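Local coordinates for protein TudS (Uncultured bacterium, PDB 6Z96) that removes sulfur from thiouracil without net redox chemistry, using a [4Fe-4S] cluster that probably takes up the sulfur as a [4Fe-5S] intermediate, at residues A[4-9]-A[93-98]; A[25-30]-A[140-145]; A[40-45]-A[81-86]; A[48-53]-A[73-78]. All coordinates share one frame; numbering follows the deposited sequence. Where two conformers were deposited one is given.

Interaction 1: residues A[4-9]-A[93-98]. With SF4 (iron/sulfur cluster), chain C.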
loop_
_atom_site.group_PDB
_atom_site.type_symbol
_atom_site.label_atom_id
_atom_site.label_comp_id
_atom_site.label_asym_id
_atom_site.label_seq_id
_atom_site.Cartn_x
_atom_site.Cartn_y
_atom_site.Cartn_z
ATOM N N LYS A 4 0.763 -13.806 8.323
ATOM C CA LYS A 4 -0.030 -13.112 7.307
ATOM C C LYS A 4 0.643 -11.811 6.892
ATOM O O LYS A 4 1.508 -11.292 7.586
ATOM C CB LYS A 4 -1.422 -12.772 7.850
ATOM C CG LYS A 4 -2.194 -13.993 8.321
ATOM C CD LYS A 4 -3.528 -13.547 8.833
ATOM C CE LYS A 4 -4.287 -14.661 9.513
ATOM N NZ LYS A 4 -5.341 -14.107 10.402
ATOM N N ILE A 5 0.258 -11.303 5.720
ATOM C CA ILE A 5 0.750 -10.019 5.257
ATOM C C ILE A 5 -0.451 -9.146 4.902
ATOM O O ILE A 5 -1.538 -9.666 4.633
ATOM C CB ILE A 5 1.710 -10.151 4.052
ATOM C CG1 ILE A 5 0.987 -10.584 2.765
ATOM C CG2 ILE A 5 2.912 -11.066 4.374
ATOM C CD1 ILE A 5 1.898 -10.502 1.496
ATOM N N ILE A 6 -0.218 -7.823 4.849
ATOM C CA ILE A 6 -1.236 -6.915 4.335
ATOM C C ILE A 6 -0.786 -6.595 2.902
ATOM O O ILE A 6 0.414 -6.451 2.626
ATOM C CB ILE A 6 -1.358 -5.665 5.231
ATOM C CG1 ILE A 6 -2.486 -4.746 4.761
ATOM C CG2 ILE A 6 -0.069 -4.893 5.306
ATOM C CD1 ILE A 6 -2.828 -3.639 5.807
ATOM N N VAL A 7 -1.750 -6.522 1.958
ATOM C CA VAL A 7 -1.420 -6.293 0.552
ATOM C C VAL A 7 -2.308 -5.217 -0.025
ATOM O O VAL A 7 -3.509 -5.280 0.173
ATOM C CB VAL A 7 -1.650 -7.587 -0.283
ATOM C CG1 VAL A 7 -1.203 -7.407 -1.734
ATOM C CG2 VAL A 7 -0.948 -8.791 0.346
ATOM N N SER A 8 -1.747 -4.261 -0.789
ATOM C CA SER A 8 -2.565 -3.255 -1.497
ATOM C C SER A 8 -3.642 -3.981 -2.320
ATOM O O SER A 8 -3.316 -4.884 -3.091
ATOM C CB SER A 8 -1.697 -2.489 -2.491
ATOM O OG SER A 8 -0.861 -1.571 -1.810
ATOM N N ALA A 9 -4.910 -3.631 -2.104
ATOM C CA ALA A 9 -6.007 -4.352 -2.753
ATOM C C ALA A 9 -5.912 -4.351 -4.271
ATOM O O ALA A 9 -6.308 -5.337 -4.916
ATOM C CB ALA A 9 -7.357 -3.796 -2.293
ATOM N N ARG A 93 3.572 -8.166 10.343
ATOM C CA ARG A 93 4.806 -7.404 10.364
ATOM C C ARG A 93 5.393 -7.148 8.961
ATOM O O ARG A 93 6.476 -6.583 8.860
ATOM C CB ARG A 93 5.840 -8.064 11.312
ATOM C CG ARG A 93 6.016 -9.539 11.107
ATOM C CD ARG A 93 6.365 -10.307 12.399
ATOM N NE ARG A 93 7.759 -10.178 12.810
ATOM C CZ ARG A 93 8.518 -11.196 13.212
ATOM N NH1 ARG A 93 9.771 -10.986 13.593
ATOM N NH2 ARG A 93 8.035 -12.435 13.220
ATOM N N PHE A 94 4.682 -7.571 7.886
ATOM C CA PHE A 94 5.121 -7.366 6.505
ATOM C C PHE A 94 3.962 -6.816 5.670
ATOM O O PHE A 94 2.827 -7.262 5.824
ATOM C CB PHE A 94 5.560 -8.693 5.863
ATOM C CG PHE A 94 6.694 -9.378 6.592
ATOM C CD1 PHE A 94 7.998 -8.968 6.414
ATOM C CD2 PHE A 94 6.448 -10.427 7.457
ATOM C CE1 PHE A 94 9.045 -9.596 7.093
ATOM C CE2 PHE A 94 7.499 -11.065 8.124
ATOM C CZ PHE A 94 8.787 -10.649 7.919
ATOM N N ALA A 95 4.276 -5.897 4.746
ATOM C CA ALA A 95 3.282 -5.338 3.837
ATOM C C ALA A 95 3.793 -5.391 2.413
ATOM O O ALA A 95 4.972 -5.161 2.167
ATOM C CB ALA A 95 2.977 -3.892 4.214
ATOM N N LEU A 96 2.902 -5.692 1.466
ATOM C CA LEU A 96 3.230 -5.670 0.042
ATOM C C LEU A 96 2.346 -4.559 -0.519
ATOM O O LEU A 96 1.137 -4.746 -0.655
ATOM C CB LEU A 96 2.880 -7.009 -0.615
ATOM C CG LEU A 96 2.922 -7.051 -2.144
ATOM C CD1 LEU A 96 4.267 -6.589 -2.689
ATOM C CD2 LEU A 96 2.568 -8.461 -2.660
ATOM N N LEU A 97 2.947 -3.407 -0.807
ATOM C CA LEU A 97 2.179 -2.241 -1.231
ATOM C C LEU A 97 2.573 -1.766 -2.610
ATOM O O LEU A 97 3.713 -1.921 -3.025
ATOM C CB LEU A 97 2.341 -1.105 -0.202
ATOM C CG LEU A 97 1.936 -1.432 1.235
ATOM C CD1 LEU A 97 2.034 -0.137 2.127
ATOM C CD2 LEU A 97 0.508 -2.003 1.330
ATOM N N LYS A 98 1.615 -1.150 -3.321
ATOM C CA LYS A 98 1.813 -0.685 -4.697
ATOM C C LYS A 98 2.799 0.479 -4.836
ATOM O O LYS A 98 2.624 1.544 -4.260
ATOM C CB LYS A 98 0.431 -0.293 -5.288
ATOM C CG LYS A 98 0.495 0.319 -6.686
ATOM C CD LYS A 98 0.817 -0.751 -7.734
ATOM C CE LYS A 98 1.159 -0.091 -9.061
ATOM N NZ LYS A 98 2.571 0.402 -9.086
HETATM FE FE1 SF4 C . -4.185 3.132 -4.530
HETATM FE FE2 SF4 C . -3.868 0.449 -4.626
HETATM FE FE3 SF4 C . -5.640 1.538 -2.821
HETATM FE FE4 SF4 C . -2.928 1.785 -2.452
HETATM S S1 SF4 C . -4.204 -0.149 -2.407
HETATM S S2 SF4 C . -4.474 3.436 -2.186
HETATM S S3 SF4 C . -2.200 2.027 -4.636
HETATM S S4 SF4 C . -5.779 1.563 -5.131
HETATM O O HOH W 1 3.444 -10.898 9.277
#
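Strand 5-8 and strand 94-96 run side by side in the same direction, with Ile6 paired to Ala95 and Val7 to Leu96 and the short axes 4.7 Å apart at an angle of 20°. They are the two inner strands of a four-stranded parallel sheet, in which 39-42 flanks 5-8 and 135-137 flanks 94-96. Ile6 serves twice: its N gives a hydrogen bond to Phe94 O, and its O takes one from Leu96 N at 2.8 Å. Ser8 N continues the ladder to Leu96 O at 2.9 Å.

On one face the CG2 branch of Ile6 presses on Ala95 CB at 3.4 Å, tighter than usual for two carbons; chi1 of -176° sends CG1 away from the backbone N and leaves CG2 between N and the carbonyl carbon. On the other face the Val7 and Leu96 side chains lie alongside each other; in the conformer given, Val7 CG1 lies 4.0 Å from Leu96 CD2. Ile5 CD1 reaches Leu96 CB.

Beyond the last backbone rung, Ser8 OG accepts from Lys98 N at 2.9 Å. Replacing Ser8 with alanine would probably leave Lys98 N without this acceptor and let the start of the cluster-lining loop shift. Lys98 itself turns its NZ to a salt bridge with Glu139. Both residues flank the iron-sulfur cluster, Ser8 CB lying 3.4 Å from S1 and Lys98 CB 3.6 Å from S3.

Interaction 2: residues A[25-30]-A[140-145]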
loop_
_atom_site.group_PDB
_atom_site.type_symbol
_atom_site.label_atom_id
_atom_site.label_comp_id
_atom_site.label_asym_id
_atom_site.label_seq_id
_atom_site.Cartn_x
_atom_site.Cartn_y
_atom_site.Cartn_z
ATOM N N ILE A 25 -1.170 -8.377 -10.110
ATOM C CA ILE A 25 0.129 -8.880 -10.527
ATOM C C ILE A 25 0.105 -10.389 -10.705
ATOM O O ILE A 25 -0.651 -11.102 -10.035
ATOM C CB ILE A 25 1.266 -8.387 -9.612
ATOM C CG1 ILE A 25 0.931 -8.675 -8.138
ATOM C CG2 ILE A 25 1.514 -6.889 -9.864
ATOM C CD1 ILE A 25 1.899 -8.033 -7.060
ATOM N N VAL A 26 0.921 -10.869 -11.630
ATOM C CA VAL A 26 0.986 -12.276 -11.936
ATOM C C VAL A 26 2.059 -12.853 -11.052
ATOM O O VAL A 26 3.223 -12.496 -11.188
ATOM C CB VAL A 26 1.278 -12.509 -13.424
ATOM C CG1 VAL A 26 1.309 -14.005 -13.718
ATOM C CG2 VAL A 26 0.229 -11.795 -14.279
ATOM N N SER A 27 1.658 -13.675 -10.100
ATOM C CA SER A 27 2.582 -14.245 -9.148
ATOM C C SER A 27 2.015 -15.519 -8.581
ATOM O O SER A 27 1.027 -15.489 -7.845
ATOM C CB SER A 27 2.849 -13.247 -8.022
ATOM O OG SER A 27 3.577 -13.836 -6.961
ATOM N N ASN A 28 2.674 -16.647 -8.864
ATOM C CA ASN A 28 2.245 -17.928 -8.299
ATOM C C ASN A 28 2.348 -17.907 -6.767
ATOM O O ASN A 28 1.502 -18.458 -6.065
ATOM C CB ASN A 28 3.096 -19.075 -8.862
ATOM C CG ASN A 28 2.902 -19.294 -10.342
ATOM O OD1 ASN A 28 1.844 -18.996 -10.897
ATOM N ND2 ASN A 28 3.927 -19.808 -11.022
ATOM N N TRP A 29 3.406 -17.268 -6.248
ATOM C CA TRP A 29 3.613 -17.171 -4.819
ATOM C C TRP A 29 2.465 -16.394 -4.153
ATOM O O TRP A 29 1.919 -16.863 -3.160
ATOM C CB TRP A 29 4.976 -16.512 -4.522
ATOM C CG TRP A 29 5.187 -16.213 -3.070
ATOM C CD1 TRP A 29 5.591 -17.080 -2.099
ATOM C CD2 TRP A 29 4.987 -14.948 -2.423
ATOM N NE1 TRP A 29 5.622 -16.444 -0.884
ATOM C CE2 TRP A 29 5.268 -15.129 -1.056
ATOM C CE3 TRP A 29 4.604 -13.673 -2.873
ATOM C CZ2 TRP A 29 5.118 -14.099 -0.123
ATOM C CZ3 TRP A 29 4.475 -12.652 -1.947
ATOM C CH2 TRP A 29 4.722 -12.873 -0.589
ATOM N N LEU A 30 2.113 -15.219 -4.690
ATOM C CA LEU A 30 1.053 -14.406 -4.084
ATOM C C LEU A 30 -0.287 -15.120 -4.200
ATOM O O LEU A 30 -1.059 -15.102 -3.249
ATOM C CB LEU A 30 0.990 -13.018 -4.737
ATOM C CG LEU A 30 -0.033 -12.055 -4.113
ATOM C CD1 LEU A 30 0.228 -11.842 -2.613
ATOM C CD2 LEU A 30 0.023 -10.721 -4.810
ATOM N N ASP A 140 7.857 -4.858 -6.974
ATOM C CA ASP A 140 9.150 -5.115 -7.634
ATOM C C ASP A 140 10.117 -5.875 -6.693
ATOM O O ASP A 140 11.269 -6.129 -7.078
ATOM C CB ASP A 140 9.825 -3.788 -7.998
ATOM C CG ASP A 140 8.996 -2.924 -8.937
ATOM O OD1 ASP A 140 8.353 -3.484 -9.840
ATOM O OD2 ASP A 140 8.984 -1.691 -8.751
ATOM N N GLN A 141 9.676 -6.222 -5.463
ATOM C CA GLN A 141 10.492 -6.873 -4.441
ATOM C C GLN A 141 9.823 -8.159 -3.932
ATOM O O GLN A 141 10.006 -8.510 -2.769
ATOM C CB GLN A 141 10.715 -5.905 -3.265
ATOM C CG GLN A 141 11.376 -4.622 -3.703
ATOM C CD GLN A 141 11.477 -3.655 -2.569
ATOM O OE1 GLN A 141 10.473 -3.224 -1.990
ATOM N NE2 GLN A 141 12.699 -3.273 -2.230
ATOM N N LEU A 142 9.060 -8.856 -4.788
ATOM C CA LEU A 142 8.403 -10.098 -4.374
ATOM C C LEU A 142 9.384 -11.157 -3.891
ATOM O O LEU A 142 9.078 -11.789 -2.884
ATOM C CB LEU A 142 7.482 -10.686 -5.455
ATOM C CG LEU A 142 6.326 -9.807 -5.850
ATOM C CD1 LEU A 142 5.501 -10.469 -6.935
ATOM C CD2 LEU A 142 5.426 -9.533 -4.686
ATOM N N PRO A 143 10.562 -11.353 -4.536
ATOM C CA PRO A 143 11.485 -12.389 -4.033
ATOM C C PRO A 143 11.939 -12.094 -2.610
ATOM O O PRO A 143 11.972 -12.988 -1.769
ATOM C CB PRO A 143 12.657 -12.342 -5.030
ATOM C CG PRO A 143 12.067 -11.789 -6.309
ATOM C CD PRO A 143 11.080 -10.732 -5.775
ATOM N N GLU A 144 12.254 -10.822 -2.330
ATOM C CA GLU A 144 12.719 -10.396 -1.021
ATOM C C GLU A 144 11.613 -10.566 0.042
ATOM O O GLU A 144 11.868 -11.015 1.167
ATOM C CB GLU A 144 13.194 -8.930 -1.110
ATOM C CG GLU A 144 14.402 -8.732 -2.016
ATOM C CD GLU A 144 14.157 -8.354 -3.469
ATOM O OE1 GLU A 144 13.155 -8.810 -4.064
ATOM O OE2 GLU A 144 15.013 -7.640 -4.039
ATOM N N LEU A 145 10.360 -10.176 -0.301
ATOM C CA LEU A 145 9.257 -10.328 0.643
ATOM C C LEU A 145 8.999 -11.817 0.927
ATOM O O LEU A 145 8.813 -12.240 2.078
ATOM C CB LEU A 145 7.988 -9.667 0.034
ATOM C CG LEU A 145 6.686 -9.989 0.760
ATOM C CD1 LEU A 145 6.722 -9.520 2.229
ATOM C CD2 LEU A 145 5.503 -9.358 0.028
#
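Apolar packing carries the contact between Trp29 and the paired leucines Leu142 and Leu145, one turn apart on helix 142-151. The six-membered part of the indole does the touching: Trp29 CH2 lies 3.7 Å from Leu145 CD2, and the two side chains cross at about a right angle. Trp29 CZ3 is more loosely placed against the other leucine, 4.3 Å from Leu142 CD2. With chi1 at 172°, the indole swings away from its own backbone N and projects toward helix 142-151, where Ala146 and Leu149 also meet it. The second methyl of Leu142, CD1, turns to the residues before helix 28-35, with Ile25 only loosely against it in one of that residue's two conformers.

The polar part is local. Ser27 is the N-cap of helix 28-35, its OG accepting from Leu30 N at 3.0 Å in a nearly straight bond, with an N-H...O angle of 167°. The same oxygen borders the leucine cluster, 3.9 Å from Leu142 CD1, so the capped helix start packs directly against the apolar side chains.

Leu30, Leu142 and Leu145 all reach Leu96 of strand 94-96. This is the layered packing of an alpha/beta fold, with two helix starts meeting over one face of the parallel sheet.

Interaction 3: residues A[40-45]-A[81-86]. With SF4 (iron/sulfur cluster), chain C; EDO (1,2-ethanediol), chain E.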
loop_
_atom_site.group_PDB
_atom_site.type_symbol
_atom_site.label_atom_id
_atom_site.label_comp_id
_atom_site.label_asym_id
_atom_site.label_seq_id
_atom_site.Cartn_x
_atom_site.Cartn_y
_atom_site.Cartn_z
ATOM N N LEU A 40 -4.024 -10.375 3.285
ATOM C CA LEU A 40 -5.178 -9.549 3.613
ATOM C C LEU A 40 -5.217 -8.307 2.770
ATOM O O LEU A 40 -4.345 -7.458 2.869
ATOM C CB LEU A 40 -5.176 -9.183 5.101
ATOM C CG LEU A 40 -5.192 -10.361 6.107
ATOM C CD1 LEU A 40 -5.427 -9.844 7.508
ATOM C CD2 LEU A 40 -6.289 -11.387 5.769
ATOM N N ALA A 41 -6.243 -8.196 1.943
ATOM C CA ALA A 41 -6.380 -7.060 1.035
ATOM C C ALA A 41 -6.734 -5.814 1.795
ATOM O O ALA A 41 -7.605 -5.851 2.648
ATOM C CB ALA A 41 -7.503 -7.361 0.051
ATOM N N PHE A 42 -6.115 -4.688 1.407
ATOM C CA PHE A 42 -6.443 -3.429 2.072
ATOM C C PHE A 42 -6.175 -2.304 1.120
ATOM O O PHE A 42 -5.134 -2.289 0.475
ATOM C CB PHE A 42 -5.585 -3.257 3.352
ATOM C CG PHE A 42 -6.009 -2.053 4.165
ATOM C CD1 PHE A 42 -5.322 -0.852 4.069
ATOM C CD2 PHE A 42 -7.121 -2.110 4.979
ATOM C CE1 PHE A 42 -5.745 0.273 4.766
ATOM C CE2 PHE A 42 -7.531 -0.979 5.704
ATOM C CZ PHE A 42 -6.831 0.199 5.584
ATOM N N CYS A 43 -7.107 -1.328 1.057
ATOM C CA CYS A 43 -6.862 -0.130 0.243
ATOM C C CYS A 43 -6.981 1.068 1.176
ATOM O O CYS A 43 -8.085 1.418 1.574
ATOM C CB CYS A 43 -7.865 0.010 -0.905
ATOM S SG CYS A 43 -7.708 1.589 -1.772
ATOM N N PRO A 44 -5.877 1.743 1.487
ATOM C CA PRO A 44 -5.955 2.891 2.403
ATOM C C PRO A 44 -6.875 4.009 1.929
ATOM O O PRO A 44 -7.540 4.620 2.762
ATOM C CB PRO A 44 -4.497 3.388 2.467
ATOM C CG PRO A 44 -3.651 2.152 2.120
ATOM C CD PRO A 44 -4.486 1.386 1.124
ATOM N N GLU A 45 -6.907 4.287 0.609
ATOM C CA GLU A 45 -7.729 5.408 0.152
ATOM C C GLU A 45 -9.209 5.124 0.284
ATOM O O GLU A 45 -9.966 6.001 0.722
ATOM C CB GLU A 45 -7.333 5.860 -1.236
ATOM C CG GLU A 45 -5.982 6.532 -1.140
ATOM C CD GLU A 45 -5.256 6.736 -2.458
ATOM O OE1 GLU A 45 -5.955 6.873 -3.490
ATOM O OE2 GLU A 45 -4.003 6.798 -2.467
ATOM N N GLU A 81 -3.758 5.051 9.173
ATOM C CA GLU A 81 -3.979 4.587 10.548
ATOM C C GLU A 81 -4.776 3.312 10.582
ATOM O O GLU A 81 -4.508 2.441 11.422
ATOM C CB GLU A 81 -4.665 5.687 11.338
ATOM C CG GLU A 81 -4.849 5.352 12.809
ATOM C CD GLU A 81 -3.606 5.235 13.676
ATOM O OE1 GLU A 81 -3.700 4.535 14.709
ATOM O OE2 GLU A 81 -2.551 5.824 13.341
ATOM N N LEU A 82 -5.746 3.158 9.658
ATOM C CA LEU A 82 -6.532 1.922 9.608
ATOM C C LEU A 82 -5.661 0.750 9.126
ATOM O O LEU A 82 -5.838 -0.384 9.596
ATOM C CB LEU A 82 -7.747 2.111 8.711
ATOM C CG LEU A 82 -8.812 2.975 9.350
ATOM C CD1 LEU A 82 -9.856 3.368 8.314
ATOM C CD2 LEU A 82 -9.476 2.243 10.535
ATOM N N ALA A 83 -4.700 1.005 8.222
ATOM C CA ALA A 83 -3.778 -0.067 7.788
ATOM C C ALA A 83 -2.940 -0.530 8.987
ATOM O O ALA A 83 -2.802 -1.727 9.226
ATOM C CB ALA A 83 -2.864 0.425 6.669
ATOM N N LEU A 84 -2.448 0.425 9.772
ATOM C CA LEU A 84 -1.673 0.105 10.977
ATOM C C LEU A 84 -2.545 -0.672 11.970
ATOM O O LEU A 84 -2.084 -1.658 12.538
ATOM C CB LEU A 84 -1.162 1.405 11.622
ATOM C CG LEU A 84 -0.422 1.198 12.939
ATOM C CD1 LEU A 84 0.847 0.412 12.717
ATOM C CD2 LEU A 84 -0.103 2.520 13.605
ATOM N N GLY A 85 -3.798 -0.248 12.149
ATOM C CA GLY A 85 -4.722 -0.923 13.060
ATOM C C GLY A 85 -4.960 -2.362 12.677
ATOM O O GLY A 85 -5.025 -3.229 13.557
ATOM N N LEU A 86 -5.079 -2.640 11.364
ATOM C CA LEU A 86 -5.280 -4.006 10.904
ATOM C C LEU A 86 -4.019 -4.834 11.190
ATOM O O LEU A 86 -4.119 -5.973 11.657
ATOM C CB LEU A 86 -5.609 -4.008 9.403
ATOM C CG LEU A 86 -5.775 -5.364 8.768
ATOM C CD1 LEU A 86 -6.986 -6.061 9.337
ATOM C CD2 LEU A 86 -5.901 -5.254 7.260
HETATM FE FE1 SF4 C . -4.185 3.132 -4.530
HETATM FE FE2 SF4 C . -3.868 0.449 -4.626
HETATM FE FE3 SF4 C . -5.640 1.538 -2.821
HETATM FE FE4 SF4 C . -2.928 1.785 -2.452
HETATM S S1 SF4 C . -4.204 -0.149 -2.407
HETATM S S2 SF4 C . -4.474 3.436 -2.186
HETATM S S3 SF4 C . -2.200 2.027 -4.636
HETATM S S4 SF4 C . -5.779 1.563 -5.131
HETATM C C1 EDO E . -6.133 9.430 -5.374
HETATM O O1 EDO E . -4.845 8.973 -4.989
HETATM C C2 EDO E . -6.801 10.192 -4.293
HETATM O O2 EDO E . -7.952 10.906 -4.742
#
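Leu40 meets helix 73-90 loosely, its CD1 lying 4.5 Å from Leu86 CD1. Two residues on, Phe42 carries most of the contact. Its CG stands anti to the backbone N (chi1 -173°), which directs the ring from strand 39-42 onto the helix. Ala83 CA lies over one face, a CH-pi contact 4.0 Å from the ring centroid and 28° off the normal, while Ala83 CB touches Phe42 CE1 at 3.5 Å. The far end of the ring, CZ, reaches Leu82 CB at 3.8 Å. At the other side Phe42 CD2 meets Leu86 CD2 at 4.1 Å, where the two side chains, one from the strand and one from the helix, overlap as they run in opposing senses.

The short segments of strand and helix run nearly antiparallel, at 167°, as helix 73-90 packs along a face of the parallel alpha/beta sheet on its way back toward strand 94-96. The edge strand 39-42 then leads straight into the cluster site.

Cys43, the N-cap of helix 44-47, is an iron ligand: its SG binds FE3 of the cluster at 2.3 Å. Pro44 follows, with CD against the cluster sulfides S1 and S2. Glu45 extends past the cluster and also touches the bound hydrosulfuric acid; OE1 pairs with Arg54 and OE2 with Ser103 OG. Glu45 OE1 also accepts from O1 of a 1,2-ethanediol molecule at 2.8 Å, probably a remnant of the crystallisation liquor.

Interaction 4: residues A[48-53]-A[73-78]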
loop_
_atom_site.group_PDB
_atom_site.type_symbol
_atom_site.label_atom_id
_atom_site.label_comp_id
_atom_site.label_asym_id
_atom_site.label_seq_id
_atom_site.Cartn_x
_atom_site.Cartn_y
_atom_site.Cartn_z
ATOM N N GLY A 48 -10.102 5.061 3.952
ATOM C CA GLY A 48 -10.087 6.435 4.451
ATOM C C GLY A 48 -11.294 7.259 4.039
ATOM O O GLY A 48 -11.442 8.398 4.489
ATOM N N GLY A 49 -12.162 6.691 3.178
ATOM C CA GLY A 49 -13.407 7.337 2.774
ATOM C C GLY A 49 -13.453 7.942 1.390
ATOM O O GLY A 49 -14.449 8.597 1.046
ATOM N N LEU A 50 -12.403 7.712 0.567
ATOM C CA LEU A 50 -12.410 8.276 -0.778
ATOM C C LEU A 50 -13.190 7.351 -1.733
ATOM O O LEU A 50 -13.290 6.138 -1.529
ATOM C CB LEU A 50 -10.985 8.484 -1.274
ATOM C CG LEU A 50 -10.197 9.522 -0.463
ATOM C CD1 LEU A 50 -8.720 9.472 -0.828
ATOM C CD2 LEU A 50 -10.745 10.900 -0.682
ATOM N N PRO A 51 -13.836 7.968 -2.743
ATOM C CA PRO A 51 -14.631 7.184 -3.692
ATOM C C PRO A 51 -13.772 6.534 -4.781
ATOM O O PRO A 51 -12.559 6.756 -4.851
ATOM C CB PRO A 51 -15.562 8.256 -4.282
ATOM C CG PRO A 51 -14.647 9.469 -4.412
ATOM C CD PRO A 51 -13.816 9.405 -3.103
ATOM N N THR A 52 -14.403 5.702 -5.641
ATOM C CA THR A 52 -13.707 5.084 -6.771
ATOM C C THR A 52 -14.628 5.274 -7.980
ATOM O O THR A 52 -15.743 4.741 -7.979
ATOM C CB THR A 52 -13.498 3.601 -6.536
ATOM O OG1 THR A 52 -12.765 3.430 -5.318
ATOM C CG2 THR A 52 -12.710 2.979 -7.673
ATOM N N PRO A 53 -14.247 6.051 -8.995
ATOM C CA PRO A 53 -12.975 6.735 -9.184
ATOM C C PRO A 53 -12.812 7.965 -8.298
ATOM O O PRO A 53 -13.748 8.430 -7.643
ATOM C CB PRO A 53 -13.029 7.108 -10.678
ATOM C CG PRO A 53 -14.507 7.444 -10.863
ATOM C CD PRO A 53 -15.174 6.319 -10.129
ATOM N N THR A 73 -5.652 15.120 2.710
ATOM C CA THR A 73 -4.753 14.536 3.709
ATOM C C THR A 73 -5.553 13.826 4.790
ATOM O O THR A 73 -5.131 12.782 5.266
ATOM C CB THR A 73 -3.896 15.612 4.394
ATOM O OG1 THR A 73 -3.387 16.538 3.418
ATOM C CG2 THR A 73 -2.721 15.000 5.139
ATOM N N ALA A 74 -6.727 14.366 5.177
ATOM C CA ALA A 74 -7.509 13.724 6.238
ATOM C C ALA A 74 -7.839 12.254 5.914
ATOM O O ALA A 74 -7.711 11.368 6.765
ATOM C CB ALA A 74 -8.793 14.502 6.496
ATOM N N GLU A 75 -8.237 12.004 4.670
ATOM C CA GLU A 75 -8.606 10.659 4.248
ATOM C C GLU A 75 -7.378 9.776 4.102
ATOM O O GLU A 75 -7.413 8.610 4.467
ATOM C CB GLU A 75 -9.364 10.750 2.915
ATOM C CG GLU A 75 -10.742 11.398 3.079
ATOM C CD GLU A 75 -10.795 12.918 3.183
ATOM O OE1 GLU A 75 -9.786 13.586 2.859
ATOM O OE2 GLU A 75 -11.847 13.447 3.620
ATOM N N PHE A 76 -6.283 10.338 3.588
ATOM C CA PHE A 76 -5.041 9.565 3.453
ATOM C C PHE A 76 -4.521 9.156 4.834
ATOM O O PHE A 76 -4.070 8.027 5.007
ATOM C CB PHE A 76 -3.967 10.384 2.725
ATOM C CG PHE A 76 -4.052 10.225 1.232
ATOM C CD1 PHE A 76 -5.127 10.736 0.529
ATOM C CD2 PHE A 76 -3.076 9.530 0.539
ATOM C CE1 PHE A 76 -5.221 10.561 -0.846
ATOM C CE2 PHE A 76 -3.167 9.365 -0.838
ATOM C CZ PHE A 76 -4.237 9.883 -1.519
ATOM N N ASP A 77 -4.583 10.078 5.811
ATOM C CA ASP A 77 -4.079 9.775 7.162
ATOM C C ASP A 77 -4.982 8.770 7.861
ATOM O O ASP A 77 -4.493 7.877 8.551
ATOM C CB ASP A 77 -3.971 11.063 7.989
ATOM C CG ASP A 77 -2.852 12.004 7.552
ATOM O OD1 ASP A 77 -1.990 11.579 6.744
ATOM O OD2 ASP A 77 -2.830 13.172 8.029
ATOM N N ARG A 78 -6.307 8.859 7.652
ATOM C CA ARG A 78 -7.229 7.873 8.208
ATOM C C ARG A 78 -6.930 6.493 7.648
ATOM O O ARG A 78 -6.880 5.522 8.401
ATOM C CB ARG A 78 -8.686 8.283 7.903
ATOM C CG ARG A 78 -9.678 7.168 8.312
ATOM C CD ARG A 78 -11.137 7.572 8.113
ATOM N NE ARG A 78 -11.632 8.189 9.341
ATOM C CZ ARG A 78 -12.902 8.539 9.544
ATOM N NH1 ARG A 78 -13.811 8.350 8.594
ATOM N NH2 ARG A 78 -13.270 9.073 10.700
#
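Leu50 packs onto the first turns of helix 73-90, crossing both Glu75 and Phe76 at about a right angle. Its CB directs the chain toward the helix, and with chi1 at -65° CG sits beside the backbone N, 3.7 Å from Glu75 CB. At the tip the two methyls part. CD2 meets the aliphatic stem of Glu75, 3.8 Å from Glu75 CG, whereas CD1 goes deeper and meets Phe76 CE1 at 3.7 Å, oblique to the ring. An alanine in place of Leu50 is likely to open a gap between the loop and the helix, costing Phe76 CE1 its methyl neighbour and the Glu75 stem its apolar cover.

Beside the leucine, the backbone comes close at Gly48. Its CA makes a CA-H...O contact of 3.4 Å with Glu75 O, and a CB at this position would clash with that oxygen. Gly48 O faces Glu75 CG at 3.4 Å and Arg78 CD at 3.7 Å. Gly49, in a Schellman motif with positive phi, ends helix 44-47 and turns the chain into the loop that bears Leu50.

Phe76 also touches Glu45 and Ser103 of the cluster pocket. The charged residues Glu75 and Arg78 meet the loop through their methylenes, those of Glu75 against both Leu50 and Gly48 O and those of Arg78 against Gly48. No salt bridge joins the two segments, which implies that close packing and a glycine backbone fit hold loop and helix together.

Overall arrangement
Interaction 1 forms the centre of the sheet; interactions 2 and 3 touch it, whereas interaction 4 is connected through interaction 3. Interaction 2 meets it on one face, Leu145 CD2 lying 3.6 Å from Leu96 CB. Interaction 3 joins through the sheet, probably by a hydrogen bond from Val7 N to Leu40 O, 2.9 Å, and through Ile6 CD1, which packs on Leu86 CD2 at 3.8 Å. Both interactions 1 and 3 reach the iron-sulfur cluster. Interaction 4 shares helix 73-90 with interaction 3, and Glu45 O probably accepts from Leu50 N at 3.0 Å; the Phe76 side chain is about 6 Å from the cluster. Interactions 2 and 4 lie on opposite sides of the chain's centre, their centres about 27 Å apart.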